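Local coordinates for substrate-binding protein (Synechococcus sp., PDB 6WPN) that probably binds sugars or oligosaccharides in the periplasm and hands them to a transporter, as related bacterial solute-binding proteins do, at residues P39-Y44 with A328-E333; Q134-W139 with L299-V304; P138-V143 with A334-S339; A295-M300 with E373-A378. One frame throughout, in Å; residues are numbered along the deposited sequence.

Contact 1: P39-Y44 with A328-E333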
loop_
_atom_site.group_PDB
_atom_site.type_symbol
_atom_site.label_atom_id
_atom_site.label_comp_id
_atom_site.label_asym_id
_atom_site.label_seq_id
_atom_site.Cartn_x
_atom_site.Cartn_y
_atom_site.Cartn_z
ATOM N N PRO A 39 17.108 0.787 3.680
ATOM C CA PRO A 39 18.045 0.684 4.805
ATOM C C PRO A 39 17.818 -0.569 5.644
ATOM O O PRO A 39 18.751 -1.339 5.872
ATOM C CB PRO A 39 17.747 1.946 5.631
ATOM C CG PRO A 39 16.945 2.839 4.722
ATOM C CD PRO A 39 16.172 1.909 3.854
ATOM N N LYS A 40 16.576 -0.761 6.095
ATOM C CA LYS A 40 16.259 -1.848 7.013
ATOM C C LYS A 40 16.417 -3.229 6.387
ATOM O O LYS A 40 16.559 -4.212 7.122
ATOM C CB LYS A 40 14.838 -1.680 7.557
ATOM C CG LYS A 40 14.765 -0.813 8.806
ATOM C CD LYS A 40 13.347 -0.348 9.099
ATOM C CE LYS A 40 13.335 0.686 10.219
ATOM N NZ LYS A 40 11.961 1.172 10.532
ATOM N N PHE A 41 16.407 -3.335 5.056
ATOM C CA PHE A 41 16.473 -4.635 4.395
ATOM C C PHE A 41 17.733 -4.805 3.557
ATOM O O PHE A 41 17.749 -5.618 2.627
ATOM C CB PHE A 41 15.228 -4.852 3.534
ATOM C CG PHE A 41 13.951 -4.748 4.306
ATOM C CD1 PHE A 41 13.547 -5.777 5.137
ATOM C CD2 PHE A 41 13.157 -3.619 4.208
ATOM C CE1 PHE A 41 12.380 -5.677 5.861
ATOM C CE2 PHE A 41 11.981 -3.518 4.923
ATOM C CZ PHE A 41 11.591 -4.549 5.748
ATOM N N ASN A 42 18.785 -4.050 3.865
ATOM C CA ASN A 42 20.071 -4.258 3.202
ATOM C C ASN A 42 20.619 -5.667 3.408
ATOM O O ASN A 42 21.072 -6.275 2.424
ATOM C CB ASN A 42 21.070 -3.190 3.664
ATOM C CG ASN A 42 20.927 -1.882 2.900
ATOM O OD1 ASN A 42 19.917 -1.636 2.239
ATOM N ND2 ASN A 42 21.938 -1.030 3.003
ATOM N N PRO A 43 20.629 -6.241 4.623
ATOM C CA PRO A 43 21.157 -7.616 4.761
ATOM C C PRO A 43 20.436 -8.644 3.905
ATOM O O PRO A 43 21.091 -9.496 3.289
ATOM C CB PRO A 43 20.989 -7.905 6.261
ATOM C CG PRO A 43 20.970 -6.585 6.903
ATOM C CD PRO A 43 20.269 -5.676 5.937
ATOM N N TYR A 44 19.100 -8.615 3.873
ATOM C CA TYR A 44 18.366 -9.528 3.002
ATOM C C TYR A 44 18.824 -9.397 1.555
ATOM O O TYR A 44 19.157 -10.393 0.905
ATOM C CB TYR A 44 16.861 -9.280 3.102
ATOM C CG TYR A 44 16.084 -10.093 2.090
ATOM C CD1 TYR A 44 15.713 -11.404 2.360
ATOM C CD2 TYR A 44 15.741 -9.556 0.853
ATOM C CE1 TYR A 44 15.017 -12.156 1.433
ATOM C CE2 TYR A 44 15.047 -10.301 -0.081
ATOM C CZ TYR A 44 14.685 -11.599 0.212
ATOM O OH TYR A 44 13.989 -12.341 -0.717
ATOM N N ALA A 328 9.821 -16.690 1.014
ATOM C CA ALA A 328 9.614 -17.099 2.398
ATOM C C ALA A 328 10.579 -16.373 3.325
ATOM O O ALA A 328 10.181 -15.855 4.375
ATOM C CB ALA A 328 9.769 -18.615 2.530
ATOM N N ARG A 329 11.855 -16.314 2.937
ATOM C CA ARG A 329 12.853 -15.632 3.751
ATOM C C ARG A 329 12.541 -14.147 3.886
ATOM O O ARG A 329 12.697 -13.569 4.968
ATOM C CB ARG A 329 14.239 -15.837 3.144
ATOM C CG ARG A 329 15.365 -15.214 3.943
ATOM C CD ARG A 329 16.717 -15.582 3.360
ATOM N NE ARG A 329 17.790 -14.821 3.991
ATOM C CZ ARG A 329 19.025 -14.727 3.509
ATOM N NH1 ARG A 329 19.934 -14.006 4.151
ATOM N NH2 ARG A 329 19.349 -15.351 2.383
ATOM N N PHE A 330 12.101 -13.508 2.799
ATOM C CA PHE A 330 11.732 -12.101 2.892
ATOM C C PHE A 330 10.469 -11.916 3.720
ATOM O O PHE A 330 10.346 -10.920 4.439
ATOM C CB PHE A 330 11.562 -11.490 1.495
ATOM C CG PHE A 330 11.341 -9.997 1.511
ATOM C CD1 PHE A 330 12.410 -9.128 1.681
ATOM C CD2 PHE A 330 10.073 -9.461 1.329
ATOM C CE1 PHE A 330 12.220 -7.754 1.695
ATOM C CE2 PHE A 330 9.875 -8.086 1.336
ATOM C CZ PHE A 330 10.953 -7.231 1.524
ATOM N N ALA A 331 9.529 -12.861 3.646
ATOM C CA ALA A 331 8.328 -12.763 4.471
ATOM C C ALA A 331 8.673 -12.805 5.954
ATOM O O ALA A 331 8.057 -12.100 6.759
ATOM C CB ALA A 331 7.349 -13.881 4.119
ATOM N N ARG A 332 9.667 -13.612 6.333
ATOM C CA ARG A 332 10.078 -13.662 7.732
ATOM C C ARG A 332 10.789 -12.380 8.145
ATOM O O ARG A 332 10.428 -11.756 9.151
ATOM C CB ARG A 332 10.980 -14.871 7.986
ATOM C CG ARG A 332 10.339 -16.207 7.691
ATOM C CD ARG A 332 11.291 -17.360 7.957
ATOM N NE ARG A 332 10.770 -18.620 7.435
ATOM C CZ ARG A 332 11.287 -19.273 6.401
ATOM N NH1 ARG A 332 12.354 -18.789 5.774
ATOM N NH2 ARG A 332 10.741 -20.415 5.996
ATOM N N GLU A 333 11.805 -11.973 7.381
ATOM C CA GLU A 333 12.616 -10.827 7.779
ATOM C C GLU A 333 11.825 -9.530 7.709
ATOM O O GLU A 333 11.994 -8.649 8.559
ATOM C CB GLU A 333 13.872 -10.747 6.908
ATOM C CG GLU A 333 14.840 -11.904 7.135
ATOM C CD GLU A 333 16.053 -11.861 6.217
ATOM O OE1 GLU A 333 16.066 -11.044 5.269
ATOM O OE2 GLU A 333 16.995 -12.651 6.448
#
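Y44 lies against F330, and these two rings make the tight part of the contact. The edge of F330 points at one face of Y44 in an edge-to-face stack, with ring centroids 4.8 Å apart and planes at 60°. F330 CB also touches the far end of the ring, 3.4 Å from Y44 CZ. The Y44 CG is anti to the backbone N (chi1 173°), which sends the ring across to helix 324-334. There its hydroxyl hydrogen-bonds to N326 O. R329 CG lies in the ring plane at the edge, 4.0 Å from Y44 CE1. E333 OE1 is also at the edge, 3.0 Å from Y44 CD1, and the carboxylate is turned 85° to the ring. F41 completes the aromatic cluster more loosely: F41 CD1 is 4.2 Å from F330 CE1, and the rings meet obliquely. An alanine in place of Y44 would remove the ring face under F330 and the hydroxyl, and is likely to leave F330 freer to turn and the N326 carbonyl without its mate. The partly exposed side is looser. There R329 NE and E333 OE2 form a weak salt bridge of 3.4 Å, while R329 has a stronger partner in D47. F41 is the N-cap residue of helix 42-55. On the side away from 39-44, A328 and A331 pack on helix 341-352. The F330 ring also meets Y140 of strand 137-149.

Contact 2: Q134-W139 with L299-V304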
loop_
_atom_site.group_PDB
_atom_site.type_symbol
_atom_site.label_atom_id
_atom_site.label_comp_id
_atom_site.label_asym_id
_atom_site.label_seq_id
_atom_site.Cartn_x
_atom_site.Cartn_y
_atom_site.Cartn_z
ATOM N N GLN A 134 1.062 -9.827 -19.821
ATOM C CA GLN A 134 1.673 -10.053 -18.514
ATOM C C GLN A 134 2.889 -9.144 -18.396
ATOM O O GLN A 134 3.975 -9.472 -18.880
ATOM C CB GLN A 134 2.038 -11.521 -18.327
ATOM C CG GLN A 134 2.460 -11.854 -16.902
ATOM C CD GLN A 134 1.272 -12.020 -15.969
ATOM O OE1 GLN A 134 0.128 -12.148 -16.412
ATOM N NE2 GLN A 134 1.535 -11.995 -14.670
ATOM N N ILE A 135 2.708 -8.000 -17.738
ATOM C CA ILE A 135 3.743 -6.974 -17.668
ATOM C C ILE A 135 4.561 -7.035 -16.387
ATOM O O ILE A 135 5.553 -6.299 -16.267
ATOM C CB ILE A 135 3.124 -5.566 -17.788
ATOM C CG1 ILE A 135 2.124 -5.365 -16.645
ATOM C CG2 ILE A 135 2.463 -5.390 -19.143
ATOM C CD1 ILE A 135 1.722 -3.941 -16.411
ATOM N N ALA A 136 4.189 -7.879 -15.429
ATOM C CA ALA A 136 4.907 -7.887 -14.165
ATOM C C ALA A 136 4.758 -9.239 -13.489
ATOM O O ALA A 136 3.789 -9.970 -13.721
ATOM C CB ALA A 136 4.413 -6.773 -13.234
ATOM N N ILE A 137 5.735 -9.554 -12.654
ATOM C CA ILE A 137 5.717 -10.747 -11.816
ATOM C C ILE A 137 5.405 -10.307 -10.391
ATOM O O ILE A 137 6.043 -9.367 -9.894
ATOM C CB ILE A 137 7.062 -11.495 -11.877
ATOM C CG1 ILE A 137 7.276 -12.084 -13.271
ATOM C CG2 ILE A 137 7.128 -12.588 -10.814
ATOM C CD1 ILE A 137 8.688 -12.563 -13.515
ATOM N N PRO A 138 4.445 -10.930 -9.714
ATOM C CA PRO A 138 4.142 -10.524 -8.337
ATOM C C PRO A 138 5.304 -10.835 -7.412
ATOM O O PRO A 138 5.955 -11.875 -7.527
ATOM C CB PRO A 138 2.903 -11.356 -7.976
ATOM C CG PRO A 138 2.366 -11.841 -9.274
ATOM C CD PRO A 138 3.535 -11.979 -10.194
ATOM N N TRP A 139 5.563 -9.912 -6.492
ATOM C CA TRP A 139 6.606 -10.107 -5.497
ATOM C C TRP A 139 5.950 -10.323 -4.138
ATOM O O TRP A 139 5.378 -11.386 -3.889
ATOM C CB TRP A 139 7.565 -8.916 -5.482
ATOM C CG TRP A 139 8.801 -9.143 -4.673
ATOM C CD1 TRP A 139 9.143 -10.275 -3.992
ATOM C CD2 TRP A 139 9.850 -8.199 -4.434
ATOM N NE1 TRP A 139 10.345 -10.097 -3.350
ATOM C CE2 TRP A 139 10.800 -8.830 -3.608
ATOM C CE3 TRP A 139 10.081 -6.882 -4.846
ATOM C CZ2 TRP A 139 11.962 -8.189 -3.183
ATOM C CZ3 TRP A 139 11.240 -6.246 -4.425
ATOM C CH2 TRP A 139 12.163 -6.901 -3.601
ATOM N N LEU A 299 0.047 -4.439 -3.416
ATOM C CA LEU A 299 0.772 -5.401 -4.234
ATOM C C LEU A 299 2.075 -4.796 -4.744
ATOM O O LEU A 299 2.083 -3.692 -5.296
ATOM C CB LEU A 299 -0.098 -5.865 -5.403
ATOM C CG LEU A 299 0.588 -6.681 -6.501
ATOM C CD1 LEU A 299 1.369 -7.851 -5.929
ATOM C CD2 LEU A 299 -0.440 -7.167 -7.515
HETATM N N MSE A 300 3.172 -5.523 -4.556
HETATM C CA MSE A 300 4.465 -5.143 -5.111
HETATM C C MSE A 300 4.878 -6.127 -6.199
HETATM O O MSE A 300 4.834 -7.338 -5.991
HETATM C CB MSE A 300 5.527 -5.092 -4.014
HETATM C CG MSE A 300 5.178 -4.152 -2.883
HETATM SE SE MSE A 300 4.843 -2.345 -3.521
HETATM C CE MSE A 300 6.615 -1.925 -4.216
ATOM N N THR A 301 5.273 -5.609 -7.361
ATOM C CA THR A 301 5.604 -6.446 -8.506
ATOM C C THR A 301 6.976 -6.077 -9.051
ATOM O O THR A 301 7.587 -5.079 -8.658
ATOM C CB THR A 301 4.565 -6.318 -9.628
ATOM O OG1 THR A 301 4.535 -4.966 -10.101
ATOM C CG2 THR A 301 3.184 -6.701 -9.122
ATOM N N LEU A 302 7.461 -6.914 -9.962
ATOM C CA LEU A 302 8.722 -6.693 -10.654
ATOM C C LEU A 302 8.456 -6.737 -12.150
ATOM O O LEU A 302 7.818 -7.676 -12.633
ATOM C CB LEU A 302 9.759 -7.746 -10.256
ATOM C CG LEU A 302 10.190 -7.690 -8.791
ATOM C CD1 LEU A 302 11.245 -8.743 -8.510
ATOM C CD2 LEU A 302 10.685 -6.296 -8.415
ATOM N N ALA A 303 8.926 -5.723 -12.878
ATOM C CA ALA A 303 8.671 -5.610 -14.307
ATOM C C ALA A 303 9.984 -5.460 -15.066
ATOM O O ALA A 303 11.009 -5.061 -14.506
ATOM C CB ALA A 303 7.742 -4.430 -14.620
ATOM N N VAL A 304 9.935 -5.781 -16.358
ATOM C CA VAL A 304 11.099 -5.706 -17.238
ATOM C C VAL A 304 10.851 -4.666 -18.328
ATOM O O VAL A 304 10.035 -4.898 -19.234
ATOM C CB VAL A 304 11.417 -7.081 -17.852
ATOM C CG1 VAL A 304 12.660 -6.996 -18.738
ATOM C CG2 VAL A 304 11.593 -8.122 -16.764
#
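The indole of W139 has L302 on one face and Y140 on the other. L302 CD1 stands 4.1 Å above the first face, toward the rim. The other methyl, L302 CD2, approaches obliquely, 3.7 Å from W139 CE3. On the opposite face Y140 CD1 lies 3.6 Å above the indole plane, also toward the rim. The peptide groups behind these side chains are tightly bonded. I137 N gives a nearly straight bond to L302 O, 2.8 Å long with 172° at the hydrogen. L302 N answers to I137 O at 2.8 Å, in the carbonyl plane. W139 N reaches M300 O at 2.7 Å, again in the carbonyl plane. I137 and L302 are therefore an antiparallel hydrogen-bonded pair, and P138 and T301 are the non-hydrogen-bonded pair beside it. These are two long strands of the central sheet, 137-149 and 295-303. Their course is consistent with the strands that join the two lobes in sugar-binding proteins of this kind. Within the pairing, T301 packs on A136 and P138. Its OG1 stands between the backbone N and the carbonyl carbon (chi1 62°), which puts T301 CG2 4.0 Å from P138 CA and OG1 3.6 Å from A136 CB. That hydroxyl also has a weak bond to L90 O. I137 and L302 share one face of the sheet and pack on helix 311-321. P138 and L299 both touch V123 of helix 121-124.

Contact 3: P138-V143 with A334-S339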
loop_
_atom_site.group_PDB
_atom_site.type_symbol
_atom_site.label_atom_id
_atom_site.label_comp_id
_atom_site.label_asym_id
_atom_site.label_seq_id
_atom_site.Cartn_x
_atom_site.Cartn_y
_atom_site.Cartn_z
ATOM N N PRO A 138 4.445 -10.930 -9.714
ATOM C CA PRO A 138 4.142 -10.524 -8.337
ATOM C C PRO A 138 5.304 -10.835 -7.412
ATOM O O PRO A 138 5.955 -11.875 -7.527
ATOM C CB PRO A 138 2.903 -11.356 -7.976
ATOM C CG PRO A 138 2.366 -11.841 -9.274
ATOM C CD PRO A 138 3.535 -11.979 -10.194
ATOM N N TRP A 139 5.563 -9.912 -6.492
ATOM C CA TRP A 139 6.606 -10.107 -5.497
ATOM C C TRP A 139 5.950 -10.323 -4.138
ATOM O O TRP A 139 5.378 -11.386 -3.889
ATOM C CB TRP A 139 7.565 -8.916 -5.482
ATOM C CG TRP A 139 8.801 -9.143 -4.673
ATOM C CD1 TRP A 139 9.143 -10.275 -3.992
ATOM C CD2 TRP A 139 9.850 -8.199 -4.434
ATOM N NE1 TRP A 139 10.345 -10.097 -3.350
ATOM C CE2 TRP A 139 10.800 -8.830 -3.608
ATOM C CE3 TRP A 139 10.081 -6.882 -4.846
ATOM C CZ2 TRP A 139 11.962 -8.189 -3.183
ATOM C CZ3 TRP A 139 11.240 -6.246 -4.425
ATOM C CH2 TRP A 139 12.163 -6.901 -3.601
ATOM N N TYR A 140 6.029 -9.344 -3.250
ATOM C CA TYR A 140 5.408 -9.448 -1.940
ATOM C C TYR A 140 4.197 -8.526 -1.850
ATOM O O TYR A 140 3.907 -7.736 -2.753
ATOM C CB TYR A 140 6.405 -9.114 -0.830
ATOM C CG TYR A 140 6.841 -7.669 -0.801
ATOM C CD1 TYR A 140 7.875 -7.219 -1.605
ATOM C CD2 TYR A 140 6.228 -6.758 0.049
ATOM C CE1 TYR A 140 8.283 -5.901 -1.570
ATOM C CE2 TYR A 140 6.629 -5.433 0.087
ATOM C CZ TYR A 140 7.655 -5.016 -0.720
ATOM O OH TYR A 140 8.055 -3.703 -0.679
ATOM N N LEU A 141 3.480 -8.644 -0.736
ATOM C CA LEU A 141 2.293 -7.835 -0.513
ATOM C C LEU A 141 2.098 -7.619 0.982
ATOM O O LEU A 141 2.575 -8.394 1.815
ATOM C CB LEU A 141 1.064 -8.467 -1.177
ATOM C CG LEU A 141 0.651 -9.844 -0.678
ATOM C CD1 LEU A 141 -0.127 -9.750 0.605
ATOM C CD2 LEU A 141 -0.184 -10.520 -1.761
ATOM N N THR A 142 1.402 -6.532 1.310
ATOM C CA THR A 142 1.147 -6.136 2.685
ATOM C C THR A 142 -0.341 -5.920 2.887
ATOM O O THR A 142 -0.995 -5.274 2.061
ATOM C CB THR A 142 1.875 -4.832 3.056
ATOM O OG1 THR A 142 1.306 -3.750 2.314
ATOM C CG2 THR A 142 3.339 -4.901 2.705
ATOM N N VAL A 143 -0.877 -6.504 3.951
ATOM C CA VAL A 143 -2.216 -6.197 4.434
ATOM C C VAL A 143 -2.038 -5.384 5.708
ATOM O O VAL A 143 -1.568 -5.909 6.725
ATOM C CB VAL A 143 -3.038 -7.467 4.689
ATOM C CG1 VAL A 143 -4.415 -7.103 5.207
ATOM C CG2 VAL A 143 -3.134 -8.293 3.414
ATOM N N ALA A 334 10.940 -9.403 6.724
ATOM C CA ALA A 334 10.144 -8.194 6.571
ATOM C C ALA A 334 8.793 -8.271 7.264
ATOM O O ALA A 334 8.114 -7.243 7.360
ATOM C CB ALA A 334 9.929 -7.881 5.085
ATOM N N ARG A 335 8.403 -9.442 7.769
ATOM C CA ARG A 335 7.099 -9.619 8.405
ATOM C C ARG A 335 6.006 -9.174 7.436
ATOM O O ARG A 335 5.121 -8.376 7.750
ATOM C CB ARG A 335 7.052 -8.875 9.742
ATOM C CG ARG A 335 8.304 -9.164 10.575
ATOM C CD ARG A 335 8.274 -8.564 11.961
ATOM N NE ARG A 335 9.351 -9.111 12.786
ATOM C CZ ARG A 335 10.582 -8.614 12.843
ATOM N NH1 ARG A 335 10.906 -7.549 12.126
ATOM N NH2 ARG A 335 11.494 -9.186 13.618
ATOM N N VAL A 336 6.109 -9.708 6.220
ATOM C CA VAL A 336 5.287 -9.332 5.086
ATOM C C VAL A 336 4.670 -10.597 4.495
ATOM O O VAL A 336 5.054 -11.716 4.833
ATOM C CB VAL A 336 6.139 -8.564 4.047
ATOM C CG1 VAL A 336 5.362 -8.245 2.771
ATOM C CG2 VAL A 336 6.770 -7.354 4.662
ATOM N N LEU A 337 3.693 -10.411 3.605
ATOM C CA LEU A 337 3.131 -11.630 3.036
ATOM C C LEU A 337 3.703 -11.888 1.647
ATOM O O LEU A 337 3.879 -10.950 0.863
ATOM C CB LEU A 337 1.609 -11.526 2.937
ATOM C CG LEU A 337 0.883 -11.362 4.270
ATOM C CD1 LEU A 337 -0.600 -11.131 4.056
ATOM C CD2 LEU A 337 1.104 -12.593 5.128
ATOM N N PRO A 338 4.010 -13.133 1.301
ATOM C CA PRO A 338 4.518 -13.425 -0.039
ATOM C C PRO A 338 3.391 -13.744 -1.011
ATOM O O PRO A 338 2.257 -14.042 -0.625
ATOM C CB PRO A 338 5.406 -14.654 0.193
ATOM C CG PRO A 338 4.720 -15.373 1.322
ATOM C CD PRO A 338 4.062 -14.313 2.185
ATOM N N SER A 339 3.727 -13.669 -2.299
ATOM C CA SER A 339 2.807 -14.067 -3.353
ATOM C C SER A 339 3.077 -15.476 -3.861
ATOM O O SER A 339 2.305 -15.983 -4.682
ATOM C CB SER A 339 2.871 -13.070 -4.518
ATOM O OG SER A 339 4.178 -13.009 -5.065
#
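After the Schellman motif that ends helix 324-334, with R335 at its C-prime position, L337 and P338 form a short strand against Y140 and L141. L141 N donates to L337 O at 2.8 Å. L337 N returns a bond to L141 O at 2.9 Å, nearly along the C=O axis. The L141 CG stands between its backbone N and carbonyl carbon (chi1 62°), and CD1 then presses on L337 CB at 3.4 Å, tighter than usual. L337 CD1 goes on to V143 CG2, 3.9 Å away. Cutting L141 back to an alanine would probably open a gap beside L337 and V297. On the side of Y140, V336 CG1 meets Y140 CD2 obliquely at 3.2 Å, and it also touches T142 CG2. S339 N makes a weak bond to W139 O. S339 OG points at the same oxygen, but the modelled separation is too short to be trusted. Strand 337-338 pairs with strand 137-149 alone, while strand 295-303 is also a neighbour of the latter. The hydrogen-bonded pair L141–L337 beside the non-hydrogen-bonded pair Y140–P338 is the alternation of antiparallel strands; here 337-338 adds a short strand beside 137-149.

Contact 4: A295-M300 with E373-A378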
loop_
_atom_site.group_PDB
_atom_site.type_symbol
_atom_site.label_atom_id
_atom_site.label_comp_id
_atom_site.label_asym_id
_atom_site.label_seq_id
_atom_site.Cartn_x
_atom_site.Cartn_y
_atom_site.Cartn_z
ATOM N N ALA A 295 -10.927 -5.554 2.621
ATOM C CA ALA A 295 -9.736 -4.837 3.043
ATOM C C ALA A 295 -8.800 -4.639 1.862
ATOM O O ALA A 295 -8.929 -5.280 0.817
ATOM C CB ALA A 295 -9.006 -5.587 4.158
ATOM N N ASN A 296 -7.871 -3.710 2.029
ATOM C CA ASN A 296 -6.928 -3.371 0.979
ATOM C C ASN A 296 -5.643 -4.168 1.121
ATOM O O ASN A 296 -5.187 -4.443 2.234
ATOM C CB ASN A 296 -6.599 -1.880 1.011
ATOM C CG ASN A 296 -5.842 -1.435 -0.210
ATOM O OD1 ASN A 296 -6.350 -1.491 -1.328
ATOM N ND2 ASN A 296 -4.602 -1.011 -0.005
ATOM N N VAL A 297 -5.059 -4.534 -0.016
ATOM C CA VAL A 297 -3.772 -5.214 -0.042
ATOM C C VAL A 297 -2.869 -4.465 -1.016
ATOM O O VAL A 297 -3.254 -4.203 -2.161
ATOM C CB VAL A 297 -3.908 -6.702 -0.431
ATOM C CG1 VAL A 297 -4.684 -6.869 -1.725
ATOM C CG2 VAL A 297 -2.536 -7.354 -0.533
ATOM N N ALA A 298 -1.681 -4.107 -0.547
ATOM C CA ALA A 298 -0.685 -3.403 -1.346
ATOM C C ALA A 298 0.165 -4.419 -2.094
ATOM O O ALA A 298 0.928 -5.170 -1.478
ATOM C CB ALA A 298 0.181 -2.511 -0.461
ATOM N N LEU A 299 0.047 -4.439 -3.416
ATOM C CA LEU A 299 0.772 -5.401 -4.234
ATOM C C LEU A 299 2.075 -4.796 -4.744
ATOM O O LEU A 299 2.083 -3.692 -5.296
ATOM C CB LEU A 299 -0.098 -5.865 -5.403
ATOM C CG LEU A 299 0.588 -6.681 -6.501
ATOM C CD1 LEU A 299 1.369 -7.851 -5.929
ATOM C CD2 LEU A 299 -0.440 -7.167 -7.515
HETATM N N MSE A 300 3.172 -5.523 -4.556
HETATM C CA MSE A 300 4.465 -5.143 -5.111
HETATM C C MSE A 300 4.878 -6.127 -6.199
HETATM O O MSE A 300 4.834 -7.338 -5.991
HETATM C CB MSE A 300 5.527 -5.092 -4.014
HETATM C CG MSE A 300 5.178 -4.152 -2.883
HETATM SE SE MSE A 300 4.843 -2.345 -3.521
HETATM C CE MSE A 300 6.615 -1.925 -4.216
ATOM N N GLU A 373 -4.543 -13.923 7.704
ATOM C CA GLU A 373 -5.952 -14.299 7.691
ATOM C C GLU A 373 -6.785 -13.285 6.913
ATOM O O GLU A 373 -7.716 -13.659 6.190
ATOM C CB GLU A 373 -6.437 -14.447 9.130
ATOM C CG GLU A 373 -5.811 -15.652 9.819
ATOM C CD GLU A 373 -6.234 -15.805 11.265
ATOM O OE1 GLU A 373 -6.254 -14.789 11.991
ATOM O OE2 GLU A 373 -6.535 -16.948 11.674
ATOM N N THR A 374 -6.452 -11.999 7.042
ATOM C CA THR A 374 -7.175 -10.937 6.343
ATOM C C THR A 374 -6.980 -11.018 4.831
ATOM O O THR A 374 -7.864 -10.607 4.069
ATOM C CB THR A 374 -6.730 -9.570 6.868
ATOM O OG1 THR A 374 -6.882 -9.536 8.291
ATOM C CG2 THR A 374 -7.572 -8.461 6.272
ATOM N N LEU A 375 -5.835 -11.545 4.385
ATOM C CA LEU A 375 -5.547 -11.645 2.956
ATOM C C LEU A 375 -6.624 -12.411 2.192
ATOM O O LEU A 375 -6.875 -12.113 1.018
ATOM C CB LEU A 375 -4.185 -12.309 2.750
ATOM C CG LEU A 375 -3.792 -12.547 1.298
ATOM C CD1 LEU A 375 -3.672 -11.209 0.592
ATOM C CD2 LEU A 375 -2.489 -13.330 1.222
ATOM N N ASN A 376 -7.296 -13.368 2.836
ATOM C CA ASN A 376 -8.311 -14.147 2.135
ATOM C C ASN A 376 -9.521 -13.306 1.758
ATOM O O ASN A 376 -10.286 -13.702 0.872
ATOM C CB ASN A 376 -8.763 -15.331 2.991
ATOM C CG ASN A 376 -7.662 -16.349 3.201
ATOM O OD1 ASN A 376 -7.370 -16.742 4.332
ATOM N ND2 ASN A 376 -7.041 -16.781 2.109
ATOM N N THR A 377 -9.693 -12.145 2.384
ATOM C CA THR A 377 -10.830 -11.274 2.134
ATOM C C THR A 377 -10.405 -9.928 1.581
ATOM O O THR A 377 -11.268 -9.089 1.298
ATOM C CB THR A 377 -11.661 -11.057 3.407
ATOM O OG1 THR A 377 -10.840 -10.490 4.437
ATOM C CG2 THR A 377 -12.254 -12.373 3.881
ATOM N N ALA A 378 -9.109 -9.678 1.452
ATOM C CA ALA A 378 -8.644 -8.389 0.977
ATOM C C ALA A 378 -8.433 -8.418 -0.533
ATOM O O ALA A 378 -8.081 -9.444 -1.120
ATOM C CB ALA A 378 -7.344 -8.001 1.681
#
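A295 opens the contact with its methyl group. A295 CB is 3.8 Å from A378 CB and equally 3.8 Å from T374 CG2. T374 has its CG2 anti to the backbone N, and this turns the methyl toward A295. Its hydroxyl bonds to L370 O within helix 359-374. P287 touches both A295 and T374. A295 O also comes close to the backbone of 373-378, 3.1 Å from A378 CA, but no hydrogen bond spans the two segments. N296 points away from 373-378, and its OD1 accepts from L381 N. V297 turns back toward the contact. V297 CB is 4.2 Å from A378 CB. V297 CG2, anti to the backbone N, meets L375 CD1, also at 4.2 Å. L141 touches both V297 and L375, so the three side chains form one apolar patch. Here the chain passes from helix 359-374 to the short strand 378-379, which runs parallel to strand 295-303. R379 supplies the backbone bonds to A295 and V297. The turn between helix and strand is held by one carbonyl. T374 O accepts from T377 N at 2.9 Å and from T377 OG1 at 3.0 Å, both reaching it from the same face of the carbonyl plane. The hydroxyl is tilted 22° from that plane. L375 also packs on R348 of helix 341-352. From A298 onward 295-300 leaves 373-378; A298 is backbone-bonded to T142 of strand 137-149.

From the N terminus, contact 1 closes the longest loop and brings the start of helix 42-55 to helix 324-334. Contact 2 lies wholly within that loop and pairs strands 137-149 and 295-303. Contact 3 starts from the same stretch of strand 137-149 but closes later, on strand 337-338, so it crosses contact 1. Contact 4 begins on the stretch of strand 295-303 where contact 2 ends, and it crosses both contact 1 and contact 3. Contacts 1 and 3 are joined by the end of helix 324-334, where A331 O meets V336 N. Contacts 2, 3 and 4 share one sheet, which contact 4 ties to the end of helix 359-374.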